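Local coordinates for phenylacetic acid degradation-related protein (Ralstonia eutropha JMP134, PDB 2PIM), which probably hydrolyses acyl-CoA thioesters, as a hotdog-fold member of the PaaI-type thioesterase family, at residues Gly62-Asp67 with Gly119-Asp124; Ser91-Ala96 with Val128-Ala133. One frame throughout, in Å; residues are numbered along the deposited sequence.

Contact 1. Residues Gly62-Asp67 with Gly119-Asp124; sequences GAMLDD and GELSQD
Leu65 lays its CD2 methyl on the backbone of strand 119-123 at Gly119, and this is the tight end of the contact. CD2 is 3.7 Å from Gly119 C and 3.8 Å from Glu120 N, so a methyl group meets the flat peptide unit itself. Gly119, which has no side chain, lets the CD2 methyl lie over the face of the Gly119-Glu120 peptide. The same methyl touches the next side chain along, with Leu65 CD2 4.0 Å from Leu121 CB. Leu121 points at the helix, and its CG lies anti to the backbone N (chi1 -154°), which carries both methyls to Met64, a selenomethionine. Met64 CB is 4.1 Å from Leu121 CD1, and Met64 SE is 4.1 Å from Leu121 CD2; the two side chains cross at about a right angle.

This is the hotdog fold, in which helix 58-75 is the sausage and the curved antiparallel sheet the bun. The segment axes come within 8.3 Å at 131°. No hydrogen bond joins the two segments; the contact is made by apolar side chains and the strand's backbone. The Met64 chain is extended beyond CG and its end leads away from the strand; Met64 also packs on Tyr43 and Ala45 of strand 38-45 and Leu101 of strand 99-107. The outer side of the strand is looser: Glu120 points away from the helix and, like Ser122, is partly exposed. Asp66, turned from the strand, accepts a hydrogen bond at OD2 from Gly59 N of the second subunit.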
loop_
_atom_site.group_PDB
_atom_site.type_symbol
_atom_site.label_atom_id
_atom_site.label_comp_id
_atom_site.label_asym_id
_atom_site.label_seq_id
_atom_site.Cartn_x
_atom_site.Cartn_y
_atom_site.Cartn_z
ATOM N N GLY A 62 0.807 -2.833 -3.044
ATOM C CA GLY A 62 1.794 -1.859 -2.612
ATOM C C GLY A 62 2.411 -2.191 -1.261
ATOM O O GLY A 62 3.577 -1.942 -1.068
ATOM N N ALA A 63 1.640 -2.749 -0.329
ATOM C CA ALA A 63 2.194 -3.165 0.966
ATOM C C ALA A 63 3.171 -4.322 0.814
ATOM O O ALA A 63 4.138 -4.419 1.542
ATOM C CB ALA A 63 1.056 -3.517 1.962
HETATM N N MSE A 64 2.942 -5.189 -0.164
HETATM C CA MSE A 64 3.917 -6.250 -0.501
HETATM C C MSE A 64 5.208 -5.691 -1.149
HETATM O O MSE A 64 6.327 -6.112 -0.815
HETATM C CB MSE A 64 3.251 -7.217 -1.453
HETATM C CG MSE A 64 2.144 -7.970 -0.809
HETATM SE SE MSE A 64 1.023 -8.926 -2.143
HETATM C CE MSE A 64 -0.450 -9.495 -0.985
ATOM N N LEU A 65 5.031 -4.721 -2.050
ATOM C CA LEU A 65 6.145 -4.004 -2.668
ATOM C C LEU A 65 6.949 -3.224 -1.641
ATOM O O LEU A 65 8.189 -3.177 -1.691
ATOM C CB LEU A 65 5.634 -3.112 -3.818
ATOM C CG LEU A 65 5.188 -3.894 -5.094
ATOM C CD1 LEU A 65 4.268 -3.107 -5.996
ATOM C CD2 LEU A 65 6.368 -4.440 -5.892
ATOM N N ASP A 66 6.250 -2.636 -0.682
ATOM C CA ASP A 66 6.899 -1.958 0.415
ATOM C C ASP A 66 7.747 -2.939 1.200
ATOM O O ASP A 66 8.895 -2.625 1.574
ATOM C CB ASP A 66 5.844 -1.244 1.288
ATOM C CG ASP A 66 6.472 -0.358 2.391
ATOM O OD1 ASP A 66 7.447 0.352 2.143
ATOM O OD2 ASP A 66 5.963 -0.350 3.513
ATOM N N ASP A 67 7.199 -4.129 1.476
ATOM C CA ASP A 67 7.916 -5.115 2.277
ATOM C C ASP A 67 9.198 -5.596 1.566
ATOM O O ASP A 67 10.280 -5.637 2.147
ATOM C CB ASP A 67 7.034 -6.325 2.596
ATOM C CG ASP A 67 7.768 -7.349 3.462
ATOM O OD1 ASP A 67 7.911 -7.068 4.658
ATOM O OD2 ASP A 67 8.223 -8.417 2.948
ATOM N N GLY A 119 11.050 -2.629 -7.070
ATOM C CA GLY A 119 10.355 -3.837 -6.735
ATOM C C GLY A 119 9.426 -4.202 -7.882
ATOM O O GLY A 119 8.945 -3.322 -8.567
ATOM N N GLU A 120 9.232 -5.509 -8.100
ATOM C CA GLU A 120 8.282 -6.044 -9.084
ATOM C C GLU A 120 7.484 -7.135 -8.389
ATOM O O GLU A 120 8.004 -7.846 -7.542
ATOM C CB GLU A 120 9.037 -6.601 -10.264
ATOM C CG GLU A 120 9.831 -5.502 -10.978
ATOM C CD GLU A 120 10.805 -5.999 -12.053
ATOM O OE1 GLU A 120 11.007 -7.247 -12.144
ATOM O OE2 GLU A 120 11.350 -5.117 -12.797
ATOM N N LEU A 121 6.201 -7.209 -8.693
ATOM C CA LEU A 121 5.334 -8.213 -8.107
ATOM C C LEU A 121 4.704 -8.970 -9.269
ATOM O O LEU A 121 4.099 -8.353 -10.175
ATOM C CB LEU A 121 4.274 -7.528 -7.249
ATOM C CG LEU A 121 3.610 -8.210 -6.085
ATOM C CD1 LEU A 121 4.578 -8.732 -4.994
ATOM C CD2 LEU A 121 2.631 -7.204 -5.500
ATOM N N SER A 122 4.873 -10.296 -9.231
ATOM C CA SER A 122 4.306 -11.207 -10.203
ATOM C C SER A 122 3.344 -12.201 -9.590
ATOM O O SER A 122 3.471 -12.590 -8.420
ATOM C CB SER A 122 5.406 -12.036 -10.896
ATOM O OG SER A 122 6.237 -11.169 -11.618
ATOM N N GLN A 123 2.414 -12.628 -10.444
ATOM C CA GLN A 123 1.496 -13.701 -10.178
ATOM C C GLN A 123 1.249 -14.425 -11.504
ATOM O O GLN A 123 0.999 -13.781 -12.531
ATOM C CB GLN A 123 0.186 -13.155 -9.646
ATOM C CG GLN A 123 -0.717 -14.248 -9.159
ATOM C CD GLN A 123 -1.951 -13.716 -8.495
ATOM O OE1 GLN A 123 -2.788 -13.076 -9.142
ATOM N NE2 GLN A 123 -2.089 -13.983 -7.200
ATOM N N ASP A 124 1.316 -15.754 -11.455
ATOM C CA ASP A 124 1.153 -16.649 -12.603
ATOM C C ASP A 124 2.028 -16.268 -13.790
ATOM O O ASP A 124 1.615 -16.363 -14.959
ATOM C CB ASP A 124 -0.326 -16.773 -13.012
ATOM C CG ASP A 124 -1.227 -17.297 -11.874
ATOM O OD1 ASP A 124 -0.732 -17.975 -10.933
ATOM O OD2 ASP A 124 -2.451 -17.015 -11.925
#

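Contact 2. Residues Ser91-Ala96 with Val128-Ala133; sequences SFLRPA and VATATA
Thr130 holds OG1 between its backbone N and carbonyl carbon (chi1 58°), alongside Ser91, while CG2, anti to the carbonyl carbon, reaches Leu93. Thr130 OG1 thus lies 3.5 Å from Ser91 CB, and Thr130 CG2 is 4.0 Å from Leu93 CD2, the Leu93 and Thr130 side chains crossing at about a right angle. Beneath them Ser91 and Thr130 form an antiparallel hydrogen-bonded pair: Ser91 N gives a nearly straight bond to Thr130 O (2.9 Å, 172° at the hydrogen), and Thr130 N returns one to Ser91 O (2.8 Å), in the carbonyl plane. On the other face, in the non-hydrogen-bonded pair, the Phe92 ring comes obliquely to Ala129 CB, 4.2 Å from CD1.

The ladder then breaks up. Val128 O accepts two N-H groups, from Leu93 N at 2.8 Å and Arg94 N at 3.1 Å, both from the same face of its carbonyl plane, so one oxygen grips the turn where strand 84-92 ends. Val128 and Ala129 together face Leu121 in a classic beta bulge. Past the turn, Val128 CG1 packs against Ala96 CB at 4.2 Å. The extended Arg94 chain leads away from this strand segment, and its NH1 hydrogen-bonds Leu127 O.

Strand 126-136 is flanked by strands 84-92 and 114-123. On the Phe92 face, Ala129 and Ala131 lie against Leu65 of helix 58-75; past the strand end, Ala96 touches Leu61 of the same helix. At Ser91 the sheet continues by an antiparallel ladder into the second subunit, where Phe92 packs on Thr85 of that chain.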
loop_
_atom_site.group_PDB
_atom_site.type_symbol
_atom_site.label_atom_id
_atom_site.label_comp_id
_atom_site.label_asym_id
_atom_site.label_seq_id
_atom_site.Cartn_x
_atom_site.Cartn_y
_atom_site.Cartn_z
ATOM N N SER A 91 2.989 1.354 -9.533
ATOM C CA SER A 91 2.376 1.281 -10.828
ATOM C C SER A 91 1.688 -0.057 -10.846
ATOM O O SER A 91 2.297 -1.098 -10.504
ATOM C CB SER A 91 3.417 1.361 -11.974
ATOM O OG SER A 91 4.157 2.568 -11.940
ATOM N N PHE A 92 0.433 -0.016 -11.279
ATOM C CA PHE A 92 -0.453 -1.153 -11.314
ATOM C C PHE A 92 -0.687 -1.492 -12.768
ATOM O O PHE A 92 -1.234 -0.690 -13.493
ATOM C CB PHE A 92 -1.795 -0.814 -10.637
ATOM C CG PHE A 92 -1.637 -0.327 -9.226
ATOM C CD1 PHE A 92 -1.083 -1.155 -8.269
ATOM C CD2 PHE A 92 -2.002 0.963 -8.862
ATOM C CE1 PHE A 92 -0.882 -0.718 -6.980
ATOM C CE2 PHE A 92 -1.824 1.402 -7.546
ATOM C CZ PHE A 92 -1.249 0.559 -6.613
ATOM N N LEU A 93 -0.282 -2.694 -13.147
ATOM C CA LEU A 93 -0.049 -3.064 -14.507
ATOM C C LEU A 93 -1.126 -4.022 -14.958
ATOM O O LEU A 93 -1.688 -3.857 -16.043
ATOM C CB LEU A 93 1.319 -3.742 -14.576
ATOM C CG LEU A 93 2.565 -2.933 -15.003
ATOM C CD1 LEU A 93 2.685 -1.601 -14.382
ATOM C CD2 LEU A 93 3.820 -3.737 -14.738
ATOM N N ARG A 94 -1.365 -5.048 -14.127
ATOM C CA ARG A 94 -2.348 -6.100 -14.375
ATOM C C ARG A 94 -3.039 -6.501 -13.090
ATOM O O ARG A 94 -2.433 -6.437 -12.023
ATOM C CB ARG A 94 -1.685 -7.368 -14.924
ATOM C CG ARG A 94 -0.873 -7.151 -16.145
ATOM C CD ARG A 94 -0.185 -8.420 -16.601
ATOM N NE ARG A 94 0.367 -8.208 -17.939
ATOM C CZ ARG A 94 1.537 -7.629 -18.206
ATOM N NH1 ARG A 94 2.337 -7.202 -17.230
ATOM N NH2 ARG A 94 1.920 -7.479 -19.469
ATOM N N PRO A 95 -4.287 -6.963 -13.198
ATOM C CA PRO A 95 -5.028 -7.404 -12.018
ATOM C C PRO A 95 -4.470 -8.697 -11.412
ATOM O O PRO A 95 -3.982 -9.575 -12.127
ATOM C CB PRO A 95 -6.460 -7.593 -12.558
ATOM C CG PRO A 95 -6.280 -7.887 -13.978
ATOM C CD PRO A 95 -5.087 -7.120 -14.437
ATOM N N ALA A 96 -4.480 -8.756 -10.083
ATOM C CA ALA A 96 -4.062 -9.929 -9.341
ATOM C C ALA A 96 -5.297 -10.587 -8.737
ATOM O O ALA A 96 -6.330 -9.942 -8.519
ATOM C CB ALA A 96 -3.083 -9.552 -8.253
ATOM N N VAL A 128 2.257 -7.953 -12.086
ATOM C CA VAL A 128 1.012 -7.265 -11.761
ATOM C C VAL A 128 1.227 -5.796 -11.341
ATOM O O VAL A 128 0.367 -4.929 -11.605
ATOM C CB VAL A 128 0.177 -8.067 -10.757
ATOM C CG1 VAL A 128 -0.219 -9.414 -11.383
ATOM C CG2 VAL A 128 0.895 -8.305 -9.462
ATOM N N ALA A 129 2.356 -5.516 -10.694
ATOM C CA ALA A 129 2.621 -4.201 -10.216
ATOM C C ALA A 129 4.117 -4.004 -10.056
ATOM O O ALA A 129 4.850 -4.972 -9.830
ATOM C CB ALA A 129 1.916 -3.976 -8.878
ATOM N N THR A 130 4.556 -2.754 -10.198
ATOM C CA THR A 130 5.932 -2.381 -9.889
ATOM C C THR A 130 5.998 -1.240 -8.891
ATOM O O THR A 130 5.018 -0.519 -8.692
ATOM C CB THR A 130 6.700 -1.995 -11.168
ATOM O OG1 THR A 130 6.044 -0.932 -11.802
ATOM C CG2 THR A 130 6.743 -3.136 -12.143
ATOM N N ALA A 131 7.185 -1.050 -8.332
ATOM C CA ALA A 131 7.464 0.021 -7.424
ATOM C C ALA A 131 8.873 0.603 -7.545
ATOM O O ALA A 131 9.832 -0.079 -7.916
ATOM C CB ALA A 131 7.292 -0.439 -6.008
ATOM N N THR A 132 8.972 1.863 -7.127
ATOM C CA THR A 132 10.213 2.534 -6.853
ATOM C C THR A 132 10.133 3.064 -5.431
ATOM O O THR A 132 9.209 3.810 -5.096
ATOM C CB THR A 132 10.361 3.726 -7.870
ATOM O OG1 THR A 132 10.607 3.184 -9.175
ATOM C CG2 THR A 132 11.495 4.644 -7.479
ATOM N N ALA A 133 11.097 2.705 -4.613
ATOM C CA ALA A 133 11.197 3.169 -3.239
ATOM C C ALA A 133 12.421 4.021 -3.066
ATOM O O ALA A 133 13.497 3.667 -3.542
ATOM C CB ALA A 133 11.307 1.991 -2.299
#

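In the fold
Contacts 1 and 2 lie side by side in one hotdog domain, their centres about 7 Å apart. Strands 114-123 and 126-136, neighbours in chain and sheet, join them: Leu121 O is 2.7 Å from Val128 N and Leu121 N 2.8 Å from Ala129 O, both probable hydrogen bonds. Leu121, which packs on the helix in contact 1, is also the residue opposite the bulge of contact 2. Gln123 OE1 adds a second link, packing 3.4 Å from Ala96 CA. The centre of contact 1 lies about 6 Å, and that of contact 2 about 12 Å, from the centre of the chain; both reach the second subunit, one through helix 58-75 and the other through strand 84-92.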